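Local coordinates for protein peptidase S15/CocE/NonD (Thaumarchaeota archaeon SCGC AB-539-E09, PDB 4PF1) that is an aminopeptidase of the S15 serine peptidase family, with an alpha/beta hydrolase fold, and probably removes residues from the amino-terminal end of peptides, at residues Gly200-Glu205 with Leu583-Pro588; Gly239-Met244 with Asn594-Pro599; Asp500-Val505 with Ile532-Tyr537. All blocks are in the same frame, centred on the assembly; numbering follows the deposited sequence.

Contact 1 (Gly200-Glu205 with Leu583-Pro588); sequences GAFRQE and LYDRNP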
loop_
_atom_site.group_PDB
_atom_site.type_symbol
_atom_site.label_atom_id
_atom_site.label_comp_id
_atom_site.label_asym_id
_atom_site.label_seq_id
_atom_site.Cartn_x
_atom_site.Cartn_y
_atom_site.Cartn_z
ATOM N N GLY A 200 13.718 36.980 -6.061
ATOM C CA GLY A 200 13.807 37.233 -7.497
ATOM C C GLY A 200 13.621 36.046 -8.424
ATOM O O GLY A 200 13.344 36.235 -9.612
ATOM N N ALA A 201 13.811 34.818 -7.910
ATOM C CA ALA A 201 13.663 33.601 -8.709
ATOM C C ALA A 201 12.181 33.251 -8.853
ATOM O O ALA A 201 11.510 32.997 -7.856
ATOM C CB ALA A 201 14.433 32.459 -8.071
ATOM N N PHE A 202 11.664 33.288 -10.096
ATOM C CA PHE A 202 10.247 33.076 -10.406
ATOM C C PHE A 202 9.783 31.622 -10.240
ATOM O O PHE A 202 10.349 30.713 -10.853
ATOM C CB PHE A 202 9.930 33.563 -11.831
ATOM C CG PHE A 202 8.466 33.498 -12.218
ATOM C CD1 PHE A 202 7.484 34.046 -11.394
ATOM C CD2 PHE A 202 8.074 32.928 -13.422
ATOM C CE1 PHE A 202 6.135 33.994 -11.758
ATOM C CE2 PHE A 202 6.724 32.894 -13.791
ATOM C CZ PHE A 202 5.764 33.421 -12.954
ATOM N N ARG A 203 8.692 31.429 -9.464
ATOM C CA ARG A 203 8.049 30.127 -9.245
ATOM C C ARG A 203 6.979 29.898 -10.330
ATOM O O ARG A 203 5.780 29.985 -10.057
ATOM C CB ARG A 203 7.440 30.045 -7.827
ATOM C CG ARG A 203 8.452 29.676 -6.760
ATOM C CD ARG A 203 8.088 30.206 -5.380
ATOM N NE ARG A 203 7.043 29.407 -4.733
ATOM C CZ ARG A 203 7.273 28.317 -4.006
ATOM N NH1 ARG A 203 8.516 27.887 -3.817
ATOM N NH2 ARG A 203 6.264 27.646 -3.470
ATOM N N GLN A 204 7.432 29.624 -11.571
ATOM C CA GLN A 204 6.578 29.414 -12.749
ATOM C C GLN A 204 5.517 28.313 -12.545
ATOM O O GLN A 204 4.385 28.484 -12.991
ATOM C CB GLN A 204 7.426 29.112 -13.999
ATOM C CG GLN A 204 8.494 28.033 -13.797
ATOM C CD GLN A 204 9.237 27.652 -15.060
ATOM O OE1 GLN A 204 9.091 28.269 -16.121
ATOM N NE2 GLN A 204 10.060 26.615 -14.968
ATOM N N GLU A 205 5.875 27.207 -11.861
ATOM C CA GLU A 205 4.961 26.084 -11.613
ATOM C C GLU A 205 3.842 26.442 -10.630
ATOM O O GLU A 205 2.721 25.954 -10.778
ATOM C CB GLU A 205 5.728 24.871 -11.090
ATOM C CG GLU A 205 6.069 23.865 -12.169
ATOM C CD GLU A 205 6.117 22.439 -11.659
ATOM O OE1 GLU A 205 7.078 22.101 -10.932
ATOM O OE2 GLU A 205 5.159 21.680 -11.930
ATOM N N LEU A 583 10.103 24.012 -10.809
ATOM C CA LEU A 583 9.482 24.937 -9.848
ATOM C C LEU A 583 9.947 26.367 -10.126
ATOM O O LEU A 583 9.116 27.252 -10.300
ATOM C CB LEU A 583 9.799 24.519 -8.392
ATOM C CG LEU A 583 9.240 25.411 -7.249
ATOM C CD1 LEU A 583 7.726 25.680 -7.407
ATOM C CD2 LEU A 583 9.516 24.790 -5.899
ATOM N N TYR A 584 11.268 26.564 -10.259
ATOM C CA TYR A 584 11.838 27.861 -10.614
ATOM C C TYR A 584 12.273 27.850 -12.067
ATOM O O TYR A 584 12.817 26.846 -12.531
ATOM C CB TYR A 584 13.027 28.206 -9.702
ATOM C CG TYR A 584 12.626 28.426 -8.263
ATOM C CD1 TYR A 584 12.633 27.377 -7.348
ATOM C CD2 TYR A 584 12.197 29.674 -7.824
ATOM C CE1 TYR A 584 12.235 27.569 -6.028
ATOM C CE2 TYR A 584 11.814 29.881 -6.502
ATOM C CZ TYR A 584 11.818 28.822 -5.611
ATOM O OH TYR A 584 11.431 29.021 -4.312
ATOM N N ASP A 585 12.041 28.959 -12.798
ATOM C CA ASP A 585 12.498 29.042 -14.185
ATOM C C ASP A 585 14.033 29.148 -14.202
ATOM O O ASP A 585 14.631 29.572 -13.209
ATOM C CB ASP A 585 11.829 30.209 -14.946
ATOM C CG ASP A 585 12.129 31.611 -14.442
ATOM O OD1 ASP A 585 12.616 31.745 -13.300
ATOM O OD2 ASP A 585 11.829 32.575 -15.170
ATOM N N ARG A 586 14.666 28.689 -15.285
ATOM C CA ARG A 586 16.127 28.693 -15.387
ATOM C C ARG A 586 16.683 30.082 -15.537
ATOM O O ARG A 586 16.141 30.894 -16.298
ATOM C CB ARG A 586 16.605 27.867 -16.589
ATOM C CG ARG A 586 16.177 26.417 -16.589
ATOM C CD ARG A 586 16.377 25.795 -17.956
ATOM N NE ARG A 586 15.667 26.521 -19.015
ATOM C CZ ARG A 586 16.124 26.667 -20.255
ATOM N NH1 ARG A 586 17.293 26.148 -20.606
ATOM N NH2 ARG A 586 15.418 27.339 -21.151
ATOM N N ASN A 587 17.813 30.338 -14.879
ATOM C CA ASN A 587 18.550 31.561 -15.106
ATOM C C ASN A 587 19.348 31.348 -16.400
ATOM O O ASN A 587 19.999 30.305 -16.537
ATOM C CB ASN A 587 19.462 31.893 -13.921
ATOM C CG ASN A 587 20.025 33.293 -13.974
ATOM O OD1 ASN A 587 20.780 33.657 -14.883
ATOM N ND2 ASN A 587 19.670 34.109 -12.996
ATOM N N PRO A 588 19.260 32.268 -17.393
ATOM C CA PRO A 588 19.995 32.052 -18.659
ATOM C C PRO A 588 21.513 31.988 -18.477
ATOM O O PRO A 588 22.202 31.383 -19.297
ATOM C CB PRO A 588 19.590 33.259 -19.517
ATOM C CG PRO A 588 18.351 33.800 -18.876
ATOM C CD PRO A 588 18.502 33.534 -17.419
#
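Phe202 and Asp585 meet through their backbones: Asp585 N donates to Phe202 O at 3.1 Å. The same oxygen also receives a CA-H...O contact from Tyr584 CA, and a second such contact, from Arg203 CA to Leu583 O, runs the other way at 3.2 Å. The two backbones thus close on each other at the inverse gamma turn centred on Arg203.

The polar side-chain contact belongs to Arg203 and Tyr584, which lie alongside one another and point the same way. Arg203 NH1 donates to Tyr584 OH at 3.2 Å, with the hydroxyl in the guanidinium plane, while the plane itself stands 67° from the phenol ring. The bend at chi3 (78°) turns the guanidinium back to this hydroxyl, and Leu583 CD1 covers one of its faces. Arg203 NE and NH2 are held by the carbonyls of Asp195 and Gln296, so the guanidinium is fixed on several sides.

Packing fills in the rest. Arg203 CG lies 3.4 Å from Tyr584 CE2, and Ala201 CB rests 3.6 Å from Tyr584 CD2. The Gln204 amide lies against the Asp585 backbone and CB, with NE2 3.5 Å from Asp585 CA; that NE2 is hydrogen-bonded to Pro582 O. Asp585 OD1 comes within 3.6 Å of Phe202 CB, its charge being met by Arg534.

The contact joins the peptidase part of the chain to the C-terminal, non-catalytic part: strand 201-202 and the start of helix 204-215 lie against the loop 583-588, with strand 525-534 touching Ala201 and Tyr584, and helices 231-238 and 241-247 packing on Gln204.

Contact 2 (Gly239-Met244 with Asn594-Pro599); sequences GNAGAM and NIMFAP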
loop_
_atom_site.group_PDB
_atom_site.type_symbol
_atom_site.label_atom_id
_atom_site.label_comp_id
_atom_site.label_asym_id
_atom_site.label_seq_id
_atom_site.Cartn_x
_atom_site.Cartn_y
_atom_site.Cartn_z
ATOM N N GLY A 239 11.117 26.686 -22.782
ATOM C CA GLY A 239 12.306 27.531 -22.710
ATOM C C GLY A 239 12.252 28.549 -21.593
ATOM O O GLY A 239 13.137 28.581 -20.735
ATOM N N ASN A 240 11.223 29.404 -21.606
ATOM C CA ASN A 240 11.036 30.429 -20.586
ATOM C C ASN A 240 9.573 30.460 -20.124
ATOM O O ASN A 240 8.711 29.879 -20.784
ATOM C CB ASN A 240 11.504 31.810 -21.093
ATOM C CG ASN A 240 10.883 32.272 -22.396
ATOM O OD1 ASN A 240 9.677 32.161 -22.619
ATOM N ND2 ASN A 240 11.686 32.901 -23.240
ATOM N N ALA A 241 9.306 31.116 -18.977
ATOM C CA ALA A 241 7.969 31.218 -18.377
ATOM C C ALA A 241 6.959 31.945 -19.292
ATOM O O ALA A 241 5.769 31.622 -19.267
ATOM C CB ALA A 241 8.059 31.927 -17.040
ATOM N N GLY A 242 7.447 32.905 -20.082
ATOM C CA GLY A 242 6.634 33.669 -21.024
ATOM C C GLY A 242 6.033 32.819 -22.126
ATOM O O GLY A 242 4.850 32.965 -22.443
ATOM N N ALA A 243 6.840 31.903 -22.709
ATOM C CA ALA A 243 6.373 31.005 -23.772
ATOM C C ALA A 243 5.396 29.963 -23.226
ATOM O O ALA A 243 4.548 29.482 -23.970
ATOM C CB ALA A 243 7.547 30.323 -24.450
ATOM N N MET A 244 5.509 29.619 -21.924
ATOM C CA MET A 244 4.584 28.682 -21.287
ATOM C C MET A 244 3.224 29.360 -21.092
ATOM O O MET A 244 2.188 28.743 -21.349
ATOM C CB MET A 244 5.142 28.167 -19.948
ATOM C CG MET A 244 4.372 26.975 -19.393
ATOM S SD MET A 244 4.663 25.437 -20.306
ATOM C CE MET A 244 3.646 24.338 -19.391
ATOM N N ASN A 594 14.717 40.870 -19.153
ATOM C CA ASN A 594 13.636 40.140 -18.496
ATOM C C ASN A 594 13.775 38.631 -18.756
ATOM O O ASN A 594 13.692 38.193 -19.904
ATOM C CB ASN A 594 12.271 40.662 -18.993
ATOM C CG ASN A 594 11.110 40.381 -18.066
ATOM O OD1 ASN A 594 11.158 39.499 -17.206
ATOM N ND2 ASN A 594 10.032 41.128 -18.229
ATOM N N ILE A 595 13.976 37.837 -17.682
ATOM C CA ILE A 595 14.159 36.382 -17.790
ATOM C C ILE A 595 12.838 35.691 -18.230
ATOM O O ILE A 595 12.894 34.613 -18.834
ATOM C CB ILE A 595 14.768 35.787 -16.480
ATOM C CG1 ILE A 595 16.206 36.338 -16.266
ATOM C CG2 ILE A 595 14.763 34.239 -16.481
ATOM C CD1 ILE A 595 16.816 36.083 -14.896
ATOM N N MET A 596 11.673 36.362 -18.031
ATOM C CA MET A 596 10.361 35.853 -18.477
ATOM C C MET A 596 10.353 35.554 -19.983
ATOM O O MET A 596 9.739 34.577 -20.411
ATOM C CB MET A 596 9.228 36.859 -18.163
ATOM C CG MET A 596 9.011 37.123 -16.682
ATOM S SD MET A 596 8.430 35.695 -15.737
ATOM C CE MET A 596 7.918 36.517 -14.236
ATOM N N PHE A 597 11.040 36.404 -20.778
ATOM C CA PHE A 597 11.083 36.310 -22.237
ATOM C C PHE A 597 12.528 36.153 -22.764
ATOM O O PHE A 597 12.814 36.554 -23.898
ATOM C CB PHE A 597 10.417 37.561 -22.863
ATOM C CG PHE A 597 9.106 37.960 -22.220
ATOM C CD1 PHE A 597 7.935 37.263 -22.498
ATOM C CD2 PHE A 597 9.045 39.031 -21.336
ATOM C CE1 PHE A 597 6.727 37.627 -21.897
ATOM C CE2 PHE A 597 7.836 39.396 -20.738
ATOM C CZ PHE A 597 6.685 38.691 -21.022
ATOM N N ALA A 598 13.424 35.531 -21.960
ATOM C CA ALA A 598 14.823 35.316 -22.351
ATOM C C ALA A 598 14.919 34.458 -23.638
ATOM O O ALA A 598 14.289 33.400 -23.715
ATOM C CB ALA A 598 15.588 34.656 -21.217
ATOM N N PRO A 599 15.650 34.931 -24.681
ATOM C CA PRO A 599 15.725 34.151 -25.934
ATOM C C PRO A 599 16.561 32.868 -25.775
ATOM O O PRO A 599 17.387 32.805 -24.869
ATOM C CB PRO A 599 16.359 35.134 -26.926
ATOM C CG PRO A 599 17.140 36.071 -26.088
ATOM C CD PRO A 599 16.433 36.183 -24.768
HETATM O O HOH W 1 11.758 32.338 -17.794
#
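Asn240 and Gly242 press against the backbone of Met596 to Ala598, and this is the tight part of the contact. Asn240 ND2 donates to Ala598 O at 2.7 Å; the oxygen lies in the plane of the amide, but the donor stands above the carbonyl plane, 36° out of it. Gly242 N reaches Met596 O at 2.9 Å, and the glycine CA lies close against that oxygen and the Phe597 ring. Ala241 CB packs 4.0 Å from Met596 SD, both buried beside Phe202. With CG set between the backbone N and the carbonyl carbon (chi1 54°), Asn240 folds back over its own helix start, where its OD1 accepts from Ala243 N at 2.9 Å.

Asn240 is therefore the N-cap of helix 241-247, and one amide serves both jobs: the oxygen closes the first turn of the helix while the nitrogen holds the loop of the C-terminal part of the chain. That loop has a 3-10 turn at 595-596, led in by an Asx turn at Asn594.

Elsewhere the fit is slacker. A water links the two backbones beside the helix start, accepting from Ala241 N at 3.0 Å and donating to Ile595 O at 2.7 Å. On the solvent side the exposed Phe597 ring only grazes the helix, its CE1 4.1 Å from Gly242 CA, and Ala260 of helix 254-261 touches it too.

Contact 3 (Asp500-Val505 with Ile532-Tyr537); sequences DADWVV and IFRGRY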
loop_
_atom_site.group_PDB
_atom_site.type_symbol
_atom_site.label_atom_id
_atom_site.label_comp_id
_atom_site.label_asym_id
_atom_site.label_seq_id
_atom_site.Cartn_x
_atom_site.Cartn_y
_atom_site.Cartn_z
ATOM N N ASP A 500 24.930 36.469 -15.298
ATOM C CA ASP A 500 23.791 36.257 -14.396
ATOM C C ASP A 500 23.872 34.840 -13.828
ATOM O O ASP A 500 24.540 33.988 -14.418
ATOM C CB ASP A 500 22.437 36.506 -15.104
ATOM C CG ASP A 500 21.285 36.869 -14.164
ATOM O OD1 ASP A 500 21.412 36.631 -12.938
ATOM O OD2 ASP A 500 20.253 37.365 -14.656
ATOM N N ALA A 501 23.261 34.605 -12.644
ATOM C CA ALA A 501 23.292 33.295 -11.980
ATOM C C ALA A 501 22.279 33.195 -10.872
ATOM O O ALA A 501 21.990 34.184 -10.211
ATOM C CB ALA A 501 24.682 33.025 -11.405
ATOM N N ASP A 502 21.777 31.979 -10.641
ATOM C CA ASP A 502 20.925 31.637 -9.507
ATOM C C ASP A 502 21.767 30.855 -8.528
ATOM O O ASP A 502 22.592 30.044 -8.956
ATOM C CB ASP A 502 19.710 30.801 -9.952
ATOM C CG ASP A 502 18.548 31.600 -10.502
ATOM O OD1 ASP A 502 18.571 32.841 -10.381
ATOM O OD2 ASP A 502 17.623 30.985 -11.065
ATOM N N TRP A 503 21.610 31.110 -7.226
ATOM C CA TRP A 503 22.374 30.379 -6.228
ATOM C C TRP A 503 21.424 29.746 -5.221
ATOM O O TRP A 503 20.705 30.451 -4.510
ATOM C CB TRP A 503 23.418 31.281 -5.537
ATOM C CG TRP A 503 24.396 31.926 -6.481
ATOM C CD1 TRP A 503 24.350 33.201 -6.961
ATOM C CD2 TRP A 503 25.553 31.315 -7.074
ATOM N NE1 TRP A 503 25.416 33.433 -7.800
ATOM C CE2 TRP A 503 26.168 32.291 -7.890
ATOM C CE3 TRP A 503 26.147 30.044 -6.971
ATOM C CZ2 TRP A 503 27.346 32.034 -8.607
ATOM C CZ3 TRP A 503 27.314 29.790 -7.682
ATOM C CH2 TRP A 503 27.893 30.772 -8.499
ATOM N N VAL A 504 21.379 28.406 -5.218
ATOM C CA VAL A 504 20.546 27.614 -4.310
ATOM C C VAL A 504 21.417 27.150 -3.146
ATOM O O VAL A 504 22.460 26.533 -3.373
ATOM C CB VAL A 504 19.880 26.404 -5.033
ATOM C CG1 VAL A 504 19.002 25.599 -4.077
ATOM C CG2 VAL A 504 19.087 26.845 -6.256
ATOM N N VAL A 505 21.011 27.464 -1.908
ATOM C CA VAL A 505 21.741 27.036 -0.717
ATOM C C VAL A 505 20.822 26.136 0.103
ATOM O O VAL A 505 19.709 26.542 0.431
ATOM C CB VAL A 505 22.301 28.228 0.124
ATOM C CG1 VAL A 505 23.032 27.727 1.371
ATOM C CG2 VAL A 505 23.225 29.112 -0.714
ATOM N N ILE A 532 16.711 30.025 -2.588
ATOM C CA ILE A 532 17.366 30.417 -3.837
ATOM C C ILE A 532 17.468 31.944 -3.928
ATOM O O ILE A 532 16.583 32.661 -3.453
ATOM C CB ILE A 532 16.580 29.808 -5.051
ATOM C CG1 ILE A 532 17.226 30.167 -6.422
ATOM C CG2 ILE A 532 15.081 30.169 -5.003
ATOM C CD1 ILE A 532 16.685 29.373 -7.634
ATOM N N PHE A 533 18.547 32.433 -4.551
ATOM C CA PHE A 533 18.757 33.855 -4.768
ATOM C C PHE A 533 19.036 34.107 -6.249
ATOM O O PHE A 533 19.940 33.489 -6.814
ATOM C CB PHE A 533 19.924 34.373 -3.894
ATOM C CG PHE A 533 20.040 35.881 -3.814
ATOM C CD1 PHE A 533 20.522 36.618 -4.891
ATOM C CD2 PHE A 533 19.714 36.558 -2.645
ATOM C CE1 PHE A 533 20.617 38.011 -4.821
ATOM C CE2 PHE A 533 19.834 37.946 -2.567
ATOM C CZ PHE A 533 20.280 38.666 -3.657
ATOM N N ARG A 534 18.277 35.024 -6.876
ATOM C CA ARG A 534 18.515 35.394 -8.273
ATOM C C ARG A 534 19.584 36.486 -8.298
ATOM O O ARG A 534 19.338 37.611 -7.851
ATOM C CB ARG A 534 17.216 35.827 -8.975
ATOM C CG ARG A 534 17.371 35.978 -10.489
ATOM C CD ARG A 534 16.156 35.479 -11.235
ATOM N NE ARG A 534 16.190 34.030 -11.438
ATOM C CZ ARG A 534 15.222 33.339 -12.032
ATOM N NH1 ARG A 534 14.129 33.953 -12.469
ATOM N NH2 ARG A 534 15.332 32.026 -12.183
ATOM N N GLY A 535 20.781 36.101 -8.753
ATOM C CA GLY A 535 22.001 36.909 -8.768
ATOM C C GLY A 535 21.931 38.311 -9.335
ATOM O O GLY A 535 22.713 39.171 -8.921
ATOM N N ARG A 536 21.011 38.559 -10.286
ATOM C CA ARG A 536 20.841 39.886 -10.898
ATOM C C ARG A 536 20.380 40.947 -9.852
ATOM O O ARG A 536 20.513 42.146 -10.106
ATOM C CB ARG A 536 19.856 39.821 -12.085
ATOM C CG ARG A 536 18.410 39.537 -11.673
ATOM C CD ARG A 536 17.572 38.932 -12.781
ATOM N NE ARG A 536 17.039 39.939 -13.698
ATOM C CZ ARG A 536 17.485 40.130 -14.936
ATOM N NH1 ARG A 536 16.941 41.061 -15.706
ATOM N NH2 ARG A 536 18.476 39.387 -15.415
ATOM N N TYR A 537 19.867 40.496 -8.677
ATOM C CA TYR A 537 19.396 41.385 -7.607
ATOM C C TYR A 537 20.379 41.411 -6.407
ATOM O O TYR A 537 19.971 41.723 -5.285
ATOM C CB TYR A 537 17.976 40.973 -7.142
ATOM C CG TYR A 537 16.993 40.797 -8.278
ATOM C CD1 TYR A 537 16.576 41.886 -9.044
ATOM C CD2 TYR A 537 16.482 39.543 -8.596
ATOM C CE1 TYR A 537 15.697 41.725 -10.113
ATOM C CE2 TYR A 537 15.591 39.371 -9.655
ATOM C CZ TYR A 537 15.199 40.465 -10.410
ATOM O OH TYR A 537 14.335 40.294 -11.464
#
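Asp502 and Arg534 form a side-on, two-pronged salt bridge across neighbouring strands. Arg534 NE donates to Asp502 OD1 at 2.9 Å and NH2 to OD2 at 2.8 Å, each through the syn lone pair of its oxygen, and carboxylate and guanidinium are nearly coplanar (4° apart). Bends at chi2 and chi3 (141° and -83°) bring the arginine back across its partner.

Ile532 lies on the same face of the sheet, where its CD1 packs 3.7 Å from Val504 CG2 and also comes near Asp502 OD2, giving the carboxylate an apolar neighbour. The strands 502-505 and 532-534 are antiparallel, and their hydrogen-bonded pair is joined by Trp503 N to Phe533 O and Phe533 N to Trp503 O, each 2.9 Å. The side chains of this pair go to the other face, toward strands such as 489-496 and 553-558. Past the strand end, Gly535 N closes on Ala501 O at 2.7 Å as the chain turns into a short 3-10 segment.

Asp500 adds a second, single-pronged salt bridge: Arg536 NH2 meets its OD2 at 2.8 Å, in the guanidinium plane. Arg536 thus serves Asp500, Arg534 is shared by Asp502 and Asp585, and Asn587 adds N-H bonds to Asp500 and Asp502. In this buried setting the network would probably keep the aspartates ionised and fix the rotation of the Arg534 guanidinium.

All three contacts are mostly buried and cluster on one side of the chain's centre, contact 2 lying farthest out, with Phe597 exposed. Contacts 1 and 2 both join the peptidase part of the chain to the C-terminal, non-catalytic part, through two pieces of the same loop between strands 571-577 and 606-625; contact 3 lies wholly within the C-terminal part. Chemistry changes accordingly: strand pairing and buried salt bridges in contact 3, a single backbone bond, CA-H...O contacts and an arginine-tyrosine pair in contact 1, helix capping and a bridging water in contact 2. Arg534 to Asp585 ties contacts 1 and 3, Arg586 to Gly239 ties 1 and 2, and Ile595 packs against Arg536.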